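Local coordinates for protein mucin-like protocadherin (Homo sapiens, PDB 6OAE) that probably joins neighbouring microvilli of the epithelial brush border through calcium-dependent heterophilic adhesion to CDHR2, this piece being its two N-terminal cadherin repeats, at residues P98-K103 with L179-T184; E69-C74 with V81-V86; I12-E17 with S89-N94; I107-D112 with L199-V204. All blocks are in the same frame, centred on the assembly; numbering follows the deposited sequence.

Contact 1: P98-K103 with L179-T184; sequences PEFPFK and LLVRDT. With CA (calcium ion), chain E.
The Phe-100 ring meets strand 179-182 with its outer rim, at CE1, CZ and CE2. The backbone carbon of Leu-180 sits at its edge, near the ring plane. Val-181 CG1 and the carbonyl oxygen of Leu-179 approach obliquely, CG1 coming within 3.5 Å of Phe-100 CZ. Beside it, the Phe-102 ring carries Phe-100 CB over one face, offset toward the rim, and takes Leu-179 CD2 at its edge, 4.3 Å from Phe-102 CZ. The same methyl also lies 3.6 Å from Phe-100 CE1, so one leucine branch serves both rings. Val-181 holds CG1 between its backbone N and carbonyl carbon (chi1 63°), which puts this methyl among Phe-100 CZ, Phe-100 CE2 and the Pro-98 ring; Pro-98 CB is 3.9 Å from it. An alanine at Phe-100 is likely to leave Leu-179 CD2 and Val-181 CG1 without their common aromatic partner and open a gap between loop and strand. Beyond the strand end, Pro-98 CD lies 3.8 Å from Asp-183 OD2, the oxygen that binds a calcium ion at 2.3 Å. Asn-94, Asn-96, Asp-129, Asp-131 and Asp-134 complete that site, and His-193 also hydrogen-bonds to Asp-183 OD2. Between this loop and strand 179-182 the contact is apolar, and backbone bonds of Glu-99 with Glu-128 and of Lys-103 with Thr-198 tie the loop to the second cadherin repeat elsewhere. Within this contact the one ionic interaction is that of Asp-183 with calcium, whose positive charge probably favours an ionised carboxylate there.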
# COMPACT_ATOMS: atom_id res chain seq x y z
N PRO A 98 -6.36 -2.85 4.25
CA PRO A 98 -6.47 -1.75 5.21
C PRO A 98 -6.81 -2.38 6.57
O PRO A 98 -7.45 -3.42 6.62
CB PRO A 98 -7.58 -0.85 4.65
CG PRO A 98 -8.43 -1.80 3.81
CD PRO A 98 -7.46 -2.84 3.28
N GLU A 99 -6.34 -1.74 7.64
CA GLU A 99 -6.56 -2.21 9.02
C GLU A 99 -6.99 -1.02 9.86
O GLU A 99 -6.32 0.02 9.78
CB GLU A 99 -5.27 -2.81 9.57
CG GLU A 99 -4.89 -4.11 8.91
CD GLU A 99 -3.48 -4.57 9.23
OE1 GLU A 99 -2.92 -4.10 10.24
OE2 GLU A 99 -2.95 -5.41 8.47
N PHE A 100 -8.06 -1.19 10.62
CA PHE A 100 -8.47 -0.23 11.67
C PHE A 100 -7.62 -0.52 12.89
O PHE A 100 -7.32 -1.69 13.14
CB PHE A 100 -9.93 -0.39 12.03
CG PHE A 100 -10.91 0.08 11.00
CD1 PHE A 100 -11.04 1.43 10.71
CD2 PHE A 100 -11.73 -0.83 10.34
CE1 PHE A 100 -11.97 1.87 9.78
CE2 PHE A 100 -12.66 -0.39 9.40
CZ PHE A 100 -12.78 0.95 9.13
N PRO A 101 -7.19 0.50 13.67
CA PRO A 101 -6.54 0.26 14.97
C PRO A 101 -7.49 -0.12 16.14
O PRO A 101 -7.04 -0.14 17.28
CB PRO A 101 -5.82 1.59 15.18
CG PRO A 101 -6.75 2.62 14.56
CD PRO A 101 -7.24 1.93 13.30
N PHE A 102 -8.77 -0.43 15.86
CA PHE A 102 -9.78 -0.89 16.84
C PHE A 102 -10.73 -1.88 16.17
O PHE A 102 -10.84 -1.85 14.90
CB PHE A 102 -10.58 0.31 17.39
CG PHE A 102 -11.30 1.09 16.32
CD1 PHE A 102 -10.64 2.04 15.56
CD2 PHE A 102 -12.64 0.85 16.06
CE1 PHE A 102 -11.30 2.74 14.56
CE2 PHE A 102 -13.30 1.56 15.06
CZ PHE A 102 -12.63 2.50 14.33
N LYS A 103 -11.41 -2.70 16.97
CA LYS A 103 -12.44 -3.68 16.51
C LYS A 103 -13.83 -3.11 16.78
O LYS A 103 -14.64 -3.02 15.85
CB LYS A 103 -12.28 -5.02 17.23
CG LYS A 103 -10.95 -5.72 17.03
CD LYS A 103 -10.74 -6.87 18.03
CE LYS A 103 -9.34 -7.45 17.98
NZ LYS A 103 -9.10 -8.10 16.67
N LEU A 179 -18.61 0.18 10.54
CA LEU A 179 -17.71 1.02 9.72
C LEU A 179 -16.91 0.08 8.83
O LEU A 179 -16.19 -0.77 9.39
CB LEU A 179 -16.82 1.85 10.64
CG LEU A 179 -15.89 2.82 9.92
CD1 LEU A 179 -16.66 3.86 9.11
CD2 LEU A 179 -14.99 3.49 10.92
N LEU A 180 -17.05 0.21 7.52
CA LEU A 180 -16.31 -0.60 6.53
C LEU A 180 -15.27 0.28 5.87
O LEU A 180 -15.54 1.46 5.65
CB LEU A 180 -17.25 -1.13 5.44
CG LEU A 180 -18.53 -1.80 5.93
CD1 LEU A 180 -19.34 -2.30 4.74
CD2 LEU A 180 -18.22 -2.94 6.88
N VAL A 181 -14.12 -0.29 5.54
CA VAL A 181 -13.14 0.43 4.71
C VAL A 181 -12.71 -0.54 3.62
O VAL A 181 -12.57 -1.74 3.94
CB VAL A 181 -11.96 0.98 5.53
CG1 VAL A 181 -11.14 -0.13 6.19
CG2 VAL A 181 -11.09 1.88 4.68
N ARG A 182 -12.53 -0.05 2.40
CA ARG A 182 -11.93 -0.85 1.29
C ARG A 182 -10.85 0.01 0.66
O ARG A 182 -10.90 1.27 0.82
CB ARG A 182 -13.00 -1.34 0.31
CG ARG A 182 -13.75 -0.24 -0.41
CD ARG A 182 -14.65 -0.67 -1.56
NE ARG A 182 -15.17 0.53 -2.21
CZ ARG A 182 -16.26 1.22 -1.83
NH1 ARG A 182 -17.00 0.85 -0.80
NH2 ARG A 182 -16.61 2.30 -2.51
N ASP A 183 -9.91 -0.62 -0.05
CA ASP A 183 -8.74 0.07 -0.66
C ASP A 183 -8.95 0.24 -2.17
O ASP A 183 -7.97 0.49 -2.86
CB ASP A 183 -7.45 -0.67 -0.32
CG ASP A 183 -7.41 -2.13 -0.72
OD1 ASP A 183 -8.37 -2.62 -1.39
OD2 ASP A 183 -6.42 -2.78 -0.33
N THR A 184 -10.19 0.11 -2.67
CA THR A 184 -10.55 0.31 -4.09
C THR A 184 -11.84 1.12 -4.17
O THR A 184 -12.71 1.01 -3.31
CB THR A 184 -10.71 -1.03 -4.82
OG1 THR A 184 -11.79 -1.77 -4.23
CG2 THR A 184 -9.42 -1.82 -4.81
CA CA E . -4.18 -2.19 -0.20

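Contact 2: E69-C74 with V81-V86; sequences EAQLLC and VTQLRV
Gln-83 OE1 takes up three N-H groups where strands 69-74 and 81-86 meet. Across the strands, Gln-71 NE2 donates to it at 3.0 Å, nearly straight (172°), from above the carbonyl plane of Gln-83. From its own strand Arg-85 grips the same oxygen side-on: NE donates onto a lone pair of OE1 in the carbonyl plane, whereas NH2, 2.9 Å from Gln-83 OE1, comes from above that plane. The remaining guanidinium nitrogen, Arg-85 NH1, forms a salt bridge with Glu-69 OE1 at 3.1 Å; the oxygen lies in the guanidinium plane but is met from above the carboxylate plane. The Arg-85 chain bends at chi2 (-51°), folding back along its strand to reach both partners. A leucine in its place would probably leave the Glu-69 carboxylate without this counter-charge and Gln-83 OE1 with Gln-71 alone of these donors. The other end of the Gln-71 amide is also engaged, OE1 accepting from the backbone N of Leu-41. On the face bearing Ala-70, Leu-72, Leu-84 and Val-86 the contact is apolar, Leu-72 CB lying 3.9 Å from Leu-84 CB. Backbone groups of Ala-70 and Val-86, and of Leu-72 and Leu-84, bond in both directions. Cys-74, disulfide-bonded to Cys-6, faces both Val-81 and Thr-82: its O accepts from Val-81 N at 2.9 Å and more weakly from Thr-82 N. This classic beta bulge lies in an antiparallel hairpin of the first cadherin repeat's beta sandwich.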
# COMPACT_ATOMS: atom_id res chain seq x y z
N GLU A 69 19.27 -1.89 -8.40
CA GLU A 69 20.36 -1.48 -9.31
C GLU A 69 21.42 -2.58 -9.34
O GLU A 69 21.80 -3.07 -8.28
CB GLU A 69 20.91 -0.13 -8.82
CG GLU A 69 22.20 0.29 -9.49
CD GLU A 69 22.54 1.76 -9.32
OE1 GLU A 69 23.08 2.36 -10.28
OE2 GLU A 69 22.24 2.31 -8.24
N ALA A 70 21.88 -2.93 -10.53
CA ALA A 70 23.02 -3.84 -10.74
C ALA A 70 24.12 -3.02 -11.40
O ALA A 70 23.83 -2.36 -12.42
CB ALA A 70 22.62 -5.00 -11.61
N GLN A 71 25.31 -3.06 -10.80
CA GLN A 71 26.54 -2.44 -11.39
C GLN A 71 27.30 -3.58 -12.04
O GLN A 71 27.73 -4.47 -11.30
CB GLN A 71 27.34 -1.71 -10.32
CG GLN A 71 28.64 -1.11 -10.84
CD GLN A 71 29.47 -0.51 -9.74
OE1 GLN A 71 29.55 -1.04 -8.63
NE2 GLN A 71 30.12 0.60 -10.04
N LEU A 72 27.43 -3.58 -13.35
CA LEU A 72 28.16 -4.61 -14.11
C LEU A 72 29.55 -4.06 -14.35
O LEU A 72 29.64 -3.03 -15.03
CB LEU A 72 27.47 -4.93 -15.44
CG LEU A 72 25.96 -5.17 -15.39
CD1 LEU A 72 25.50 -5.86 -16.65
CD2 LEU A 72 25.55 -5.95 -14.17
N LEU A 73 30.56 -4.73 -13.79
CA LEU A 73 31.99 -4.35 -13.91
C LEU A 73 32.59 -5.26 -14.96
O LEU A 73 32.60 -6.49 -14.74
CB LEU A 73 32.69 -4.53 -12.56
CG LEU A 73 32.21 -3.66 -11.40
CD1 LEU A 73 33.07 -3.90 -10.17
CD2 LEU A 73 32.21 -2.18 -11.75
N CYS A 74 33.08 -4.70 -16.06
CA CYS A 74 33.70 -5.46 -17.17
C CYS A 74 35.21 -5.33 -17.10
O CYS A 74 35.73 -4.29 -17.54
CB CYS A 74 33.12 -5.02 -18.49
SG CYS A 74 31.46 -5.70 -18.71
N VAL A 81 37.68 -2.20 -17.45
CA VAL A 81 37.60 -1.67 -18.84
C VAL A 81 36.41 -0.71 -18.89
O VAL A 81 36.62 0.48 -19.17
CB VAL A 81 37.48 -2.78 -19.90
CG1 VAL A 81 37.40 -2.22 -21.32
CG2 VAL A 81 38.62 -3.78 -19.80
N THR A 82 35.19 -1.21 -18.64
CA THR A 82 33.94 -0.39 -18.64
C THR A 82 33.02 -0.86 -17.52
O THR A 82 33.32 -1.89 -16.87
CB THR A 82 33.20 -0.45 -19.98
OG1 THR A 82 33.06 -1.82 -20.36
CG2 THR A 82 33.89 0.32 -21.09
N GLN A 83 31.95 -0.10 -17.30
CA GLN A 83 30.87 -0.51 -16.37
C GLN A 83 29.52 -0.11 -16.96
O GLN A 83 29.44 0.93 -17.66
CB GLN A 83 31.09 0.06 -14.98
CG GLN A 83 30.79 1.54 -14.85
CD GLN A 83 30.95 1.95 -13.41
OE1 GLN A 83 29.98 1.99 -12.66
NE2 GLN A 83 32.18 2.23 -13.03
N LEU A 84 28.52 -0.93 -16.69
CA LEU A 84 27.13 -0.80 -17.16
C LEU A 84 26.23 -0.71 -15.92
O LEU A 84 26.63 -1.24 -14.89
CB LEU A 84 26.79 -2.03 -18.01
CG LEU A 84 27.15 -2.02 -19.50
CD1 LEU A 84 28.42 -1.27 -19.82
CD2 LEU A 84 27.25 -3.44 -20.03
N ARG A 85 25.09 -0.04 -16.02
CA ARG A 85 24.04 -0.09 -14.97
C ARG A 85 22.81 -0.78 -15.55
O ARG A 85 22.48 -0.56 -16.75
CB ARG A 85 23.67 1.30 -14.44
CG ARG A 85 24.84 2.10 -13.90
CD ARG A 85 25.70 1.33 -12.90
NE ARG A 85 26.90 2.12 -12.62
CZ ARG A 85 26.93 3.14 -11.77
NH1 ARG A 85 25.85 3.48 -11.10
NH2 ARG A 85 28.06 3.81 -11.59
N VAL A 86 22.16 -1.58 -14.73
CA VAL A 86 20.81 -2.13 -15.02
C VAL A 86 19.90 -1.75 -13.87
O VAL A 86 20.31 -1.96 -12.69
CB VAL A 86 20.82 -3.65 -15.21
CG1 VAL A 86 19.39 -4.18 -15.31
CG2 VAL A 86 21.66 -4.05 -16.41

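Contact 3: I12-E17 with S89-N94; sequences IFEVEE and SVLDVN. With CA (calcium ion), chain C; CA (calcium ion), chain D; CA (calcium ion), chain E.
Glu-17 spans two calcium ions with one carboxylate: OE1 binds the first at 2.4 Å and OE2 the second. Asp-92 OD1 and Val-93 O join Glu-17 OE1 on the first ion, and the site is completed by Glu-63, Asp-95 and Asp-131. The second ion also takes a water, together with Asp-61, Glu-63 and Asp-95. A third calcium, farther along the linker, is bound by Asn-94 OD1. Behind this first shell, Val-93 N donates to Glu-17 OE1 at 2.8 Å, close to straight (164°), meeting the anti lone pair of that oxygen and helping the two metals to fix the carboxylate's turn. CG of Glu-17 stands between the backbone N and carbonyl carbon (chi1 59°), and the chain beyond runs extended to the metals. Its CB rests 3.7 Å from Val-90 CG1, while Glu-17 N is bonded to Leu-91 O. Farther out, parallel strands 12-16 and 89-91 set the spacing: Ser-89 N to Phe-13 O, at 2.7 Å, Val-15 N to Ser-89 O, and Leu-91 N to Val-15 O. On the outer face a water bridges Glu-14 OE2 and Ser-89 OG, and the carboxylate of Glu-14 lies over the Leu-91 methyls, OE1 3.9 Å from Leu-91 CD1. The oxygens Glu-17 OE1 and Asp-92 OD1 sit just 2.9 Å apart, a closeness the calcium between them accounts for. Without the metal these acidic groups would probably repel one another, consistent with a linker between cadherin repeats whose shape depends on calcium.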
# COMPACT_ATOMS: atom_id res chain seq x y z
N ILE A 12 16.72 -1.30 -18.55
CA ILE A 12 15.60 -0.87 -17.66
C ILE A 12 14.52 -1.95 -17.76
O ILE A 12 14.01 -2.19 -18.88
CB ILE A 12 15.05 0.52 -17.99
CG1 ILE A 12 16.13 1.60 -17.87
CG2 ILE A 12 13.84 0.88 -17.14
CD1 ILE A 12 15.72 2.95 -18.37
N PHE A 13 14.19 -2.55 -16.63
CA PHE A 13 13.19 -3.63 -16.51
C PHE A 13 12.11 -3.18 -15.55
O PHE A 13 12.44 -2.51 -14.54
CB PHE A 13 13.86 -4.93 -16.06
CG PHE A 13 14.93 -5.37 -17.01
CD1 PHE A 13 16.22 -4.85 -16.93
CD2 PHE A 13 14.64 -6.27 -18.04
CE1 PHE A 13 17.19 -5.23 -17.83
CE2 PHE A 13 15.61 -6.65 -18.95
CZ PHE A 13 16.88 -6.13 -18.85
N GLU A 14 10.87 -3.54 -15.84
CA GLU A 14 9.74 -3.33 -14.93
C GLU A 14 9.31 -4.70 -14.46
O GLU A 14 9.11 -5.55 -15.32
CB GLU A 14 8.62 -2.57 -15.64
CG GLU A 14 8.86 -1.09 -15.67
CD GLU A 14 7.65 -0.30 -16.09
OE1 GLU A 14 6.67 -0.93 -16.56
OE2 GLU A 14 7.69 0.93 -15.94
N VAL A 15 9.24 -4.89 -13.14
CA VAL A 15 8.85 -6.19 -12.52
C VAL A 15 7.78 -5.88 -11.48
O VAL A 15 8.04 -5.09 -10.60
CB VAL A 15 10.06 -6.93 -11.91
CG1 VAL A 15 9.65 -8.25 -11.28
CG2 VAL A 15 11.16 -7.16 -12.95
N GLU A 16 6.62 -6.51 -11.58
CA GLU A 16 5.56 -6.38 -10.55
C GLU A 16 6.07 -7.02 -9.27
O GLU A 16 6.65 -8.11 -9.35
CB GLU A 16 4.26 -7.06 -10.96
CG GLU A 16 3.66 -6.47 -12.20
CD GLU A 16 2.15 -6.63 -12.31
OE1 GLU A 16 1.57 -7.53 -11.65
OE2 GLU A 16 1.57 -5.84 -13.05
N GLU A 17 5.87 -6.36 -8.14
CA GLU A 17 6.29 -6.94 -6.84
C GLU A 17 5.60 -8.29 -6.68
O GLU A 17 4.52 -8.49 -7.29
CB GLU A 17 6.00 -6.01 -5.69
CG GLU A 17 4.53 -5.65 -5.53
CD GLU A 17 4.23 -5.03 -4.18
OE1 GLU A 17 3.24 -4.29 -4.10
OE2 GLU A 17 4.98 -5.30 -3.24
N SER A 89 12.84 -1.47 -12.03
CA SER A 89 11.77 -0.65 -11.46
C SER A 89 10.68 -1.61 -10.98
O SER A 89 10.08 -2.30 -11.82
CB SER A 89 11.27 0.32 -12.47
OG SER A 89 10.18 1.03 -11.93
N VAL A 90 10.43 -1.66 -9.67
CA VAL A 90 9.42 -2.55 -9.06
C VAL A 90 8.07 -1.83 -9.09
O VAL A 90 8.00 -0.68 -8.63
CB VAL A 90 9.81 -2.97 -7.64
CG1 VAL A 90 8.77 -3.90 -7.05
CG2 VAL A 90 11.19 -3.59 -7.60
N LEU A 91 7.03 -2.51 -9.57
CA LEU A 91 5.67 -1.93 -9.72
C LEU A 91 4.84 -2.35 -8.52
O LEU A 91 4.85 -3.55 -8.14
CB LEU A 91 5.01 -2.41 -11.02
CG LEU A 91 5.77 -2.11 -12.31
CD1 LEU A 91 4.96 -2.58 -13.51
CD2 LEU A 91 6.12 -0.63 -12.43
N ASP A 92 4.12 -1.39 -7.95
CA ASP A 92 3.25 -1.62 -6.78
C ASP A 92 2.06 -2.48 -7.20
O ASP A 92 1.49 -2.27 -8.32
CB ASP A 92 2.80 -0.31 -6.14
CG ASP A 92 1.94 -0.56 -4.92
OD1 ASP A 92 2.26 -1.51 -4.12
OD2 ASP A 92 0.92 0.17 -4.78
N VAL A 93 1.72 -3.43 -6.34
CA VAL A 93 0.52 -4.30 -6.42
C VAL A 93 -0.31 -3.99 -5.16
O VAL A 93 0.30 -3.65 -4.10
CB VAL A 93 0.94 -5.77 -6.52
CG1 VAL A 93 -0.20 -6.75 -6.22
CG2 VAL A 93 1.58 -6.08 -7.88
N ASN A 94 -1.63 -4.09 -5.26
CA ASN A 94 -2.52 -3.97 -4.08
C ASN A 94 -2.40 -5.29 -3.31
O ASN A 94 -3.24 -6.19 -3.52
CB ASN A 94 -3.96 -3.61 -4.51
CG ASN A 94 -4.88 -3.47 -3.32
OD1 ASN A 94 -4.41 -3.46 -2.18
ND2 ASN A 94 -6.18 -3.38 -3.56
CA CA C . 1.97 -3.06 -2.55
CA CA D . 4.49 -5.78 -0.97
CA CA E . -4.18 -2.19 -0.20
O HOH W 1 8.96 2.10 -14.13
O HOH W 2 5.46 -7.98 -0.91

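Contact 4: I107-D112 with L199-V204; sequences IRVEED and LVLNVV
Val-109 and Leu-201 meet on the inward face of the parallel strand pair 107-110 and 199-204, which forms one border of a four-stranded sheet in the second cadherin repeat's Greek-key beta sandwich. This buried pair is the tight part. Leu-201 CD1 reaches Val-109 CG2 at 3.5 Å, the two side chains passing obliquely, and the same methyl lies 4.2 Å from Ile-107 CB. CG of Leu-201 is turned anti to its carbonyl carbon (chi1 -78°), which carries its branch across toward the neighbouring strand. Val-119, Ile-120 and Leu-167 add to this inner layer. Between the strands the backbone bonds are regular: Ile-107 N to Val-200 O, Asn-202 N to Ile-107 O at 2.9 Å, Val-109 N to Asn-202 O, and Val-204 N to Val-109 O. On the opposite face Arg-108 and Glu-110 are more exposed, their ends nearer solvent. Contacts there are of similar length but made by aliphatic stems: Val-204 CG1 lies 3.9 Å from Arg-108 CB, and its other methyl, CG2, is 3.7 Å from Glu-110 CG, while the Arg-108 guanidinium leads away from the strand. Where strand 107-110 ends, Glu-111 turns its carboxylate away too, OE1 accepting from Phe-169 N. Its backbone still holds the sheet edge: Glu-111 N bonds to Val-204 O at 3.0 Å, and Glu-111 CB packs 3.9 Å from Val-203 CG1.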
# COMPACT_ATOMS: atom_id res chain seq x y z
N ILE A 107 -18.18 5.95 21.79
CA ILE A 107 -18.02 7.42 21.92
C ILE A 107 -19.26 7.94 22.66
O ILE A 107 -20.37 7.60 22.23
CB ILE A 107 -17.86 8.12 20.55
CG1 ILE A 107 -16.56 7.72 19.82
CG2 ILE A 107 -17.94 9.64 20.74
CD1 ILE A 107 -16.57 6.33 19.20
N ARG A 108 -19.07 8.75 23.69
CA ARG A 108 -20.19 9.41 24.40
C ARG A 108 -20.40 10.79 23.76
O ARG A 108 -19.41 11.51 23.51
CB ARG A 108 -19.93 9.33 25.90
CG ARG A 108 -20.22 7.93 26.40
CD ARG A 108 -19.62 7.56 27.72
NE ARG A 108 -18.19 7.71 27.75
CZ ARG A 108 -17.30 6.91 27.15
NH1 ARG A 108 -17.67 5.86 26.43
NH2 ARG A 108 -16.01 7.18 27.30
N VAL A 109 -21.66 11.14 23.50
CA VAL A 109 -22.04 12.41 22.82
C VAL A 109 -23.12 13.08 23.64
O VAL A 109 -24.15 12.42 23.93
CB VAL A 109 -22.53 12.16 21.38
CG1 VAL A 109 -22.43 13.43 20.55
CG2 VAL A 109 -21.80 11.03 20.70
N GLU A 110 -22.92 14.34 24.00
CA GLU A 110 -23.94 15.08 24.79
C GLU A 110 -25.20 15.24 23.94
O GLU A 110 -25.09 15.50 22.74
CB GLU A 110 -23.38 16.40 25.27
CG GLU A 110 -22.41 16.22 26.40
CD GLU A 110 -21.93 17.54 26.96
OE1 GLU A 110 -22.79 18.38 27.31
OE2 GLU A 110 -20.70 17.74 27.03
N GLU A 111 -26.36 15.07 24.56
CA GLU A 111 -27.67 15.20 23.88
C GLU A 111 -27.79 16.56 23.18
O GLU A 111 -28.46 16.62 22.14
CB GLU A 111 -28.79 15.02 24.91
CG GLU A 111 -30.17 15.05 24.30
CD GLU A 111 -31.24 15.02 25.37
OE1 GLU A 111 -31.99 14.07 25.40
OE2 GLU A 111 -31.28 15.97 26.17
N ASP A 112 -27.19 17.63 23.71
CA ASP A 112 -27.38 19.01 23.17
C ASP A 112 -26.27 19.40 22.19
O ASP A 112 -26.14 20.61 21.89
CB ASP A 112 -27.53 20.01 24.33
CG ASP A 112 -26.30 20.13 25.21
OD1 ASP A 112 -25.44 19.24 25.14
OD2 ASP A 112 -26.21 21.12 25.95
N LEU A 199 -18.86 0.91 15.72
CA LEU A 199 -18.89 2.21 16.41
C LEU A 199 -20.15 2.23 17.25
O LEU A 199 -21.22 1.96 16.70
CB LEU A 199 -18.94 3.38 15.43
CG LEU A 199 -17.73 3.59 14.54
CD1 LEU A 199 -17.99 4.74 13.60
CD2 LEU A 199 -16.49 3.84 15.38
N VAL A 200 -20.00 2.55 18.52
CA VAL A 200 -21.14 2.67 19.46
C VAL A 200 -21.20 4.14 19.88
O VAL A 200 -20.22 4.63 20.49
CB VAL A 200 -20.97 1.72 20.65
CG1 VAL A 200 -22.06 1.91 21.66
CG2 VAL A 200 -20.91 0.27 20.19
N LEU A 201 -22.30 4.82 19.55
CA LEU A 201 -22.57 6.22 19.95
C LEU A 201 -23.55 6.16 21.12
O LEU A 201 -24.70 5.65 20.91
CB LEU A 201 -23.15 6.98 18.76
CG LEU A 201 -22.16 7.44 17.68
CD1 LEU A 201 -21.31 8.57 18.19
CD2 LEU A 201 -21.26 6.32 17.20
N ASN A 202 -23.11 6.61 22.29
CA ASN A 202 -23.91 6.62 23.54
C ASN A 202 -24.26 8.07 23.89
O ASN A 202 -23.32 8.86 24.15
CB ASN A 202 -23.16 5.92 24.68
CG ASN A 202 -24.04 5.73 25.89
OD1 ASN A 202 -25.22 5.41 25.75
ND2 ASN A 202 -23.47 5.91 27.08
N VAL A 203 -25.55 8.39 23.87
CA VAL A 203 -26.05 9.76 24.13
C VAL A 203 -26.03 9.94 25.65
O VAL A 203 -26.55 9.06 26.33
CB VAL A 203 -27.45 10.00 23.55
CG1 VAL A 203 -27.96 11.40 23.84
CG2 VAL A 203 -27.49 9.73 22.06
N VAL A 204 -25.43 11.01 26.14
CA VAL A 204 -25.43 11.31 27.59
C VAL A 204 -26.48 12.40 27.77
O VAL A 204 -26.61 13.30 26.95
CB VAL A 204 -24.03 11.65 28.14
CG1 VAL A 204 -23.07 10.50 27.91
CG2 VAL A 204 -23.46 12.93 27.59

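In the fold
Along the chain, contact 2 is nested inside the loop closed by contact 3, and contacts 1 and 4 follow, their segments alternating. Contacts 2 and 3 share strand 79-91 in the first repeat's sheet and touch where Val-86 packs on Phe-13. In the second repeat, strands 174-182 and 194-204 are sheet neighbours that bring contacts 1 and 4 together, Phe-102 and Leu-179 meeting Leu-199. Contacts 3 and 1, with centres 26 Å apart, flank the linker and bind a common calcium through Asn-94 and Asp-183. Contacts 2 and 4 lie about 65 Å apart, centre to centre, consistent with an elongated adhesion rod joined by calcium.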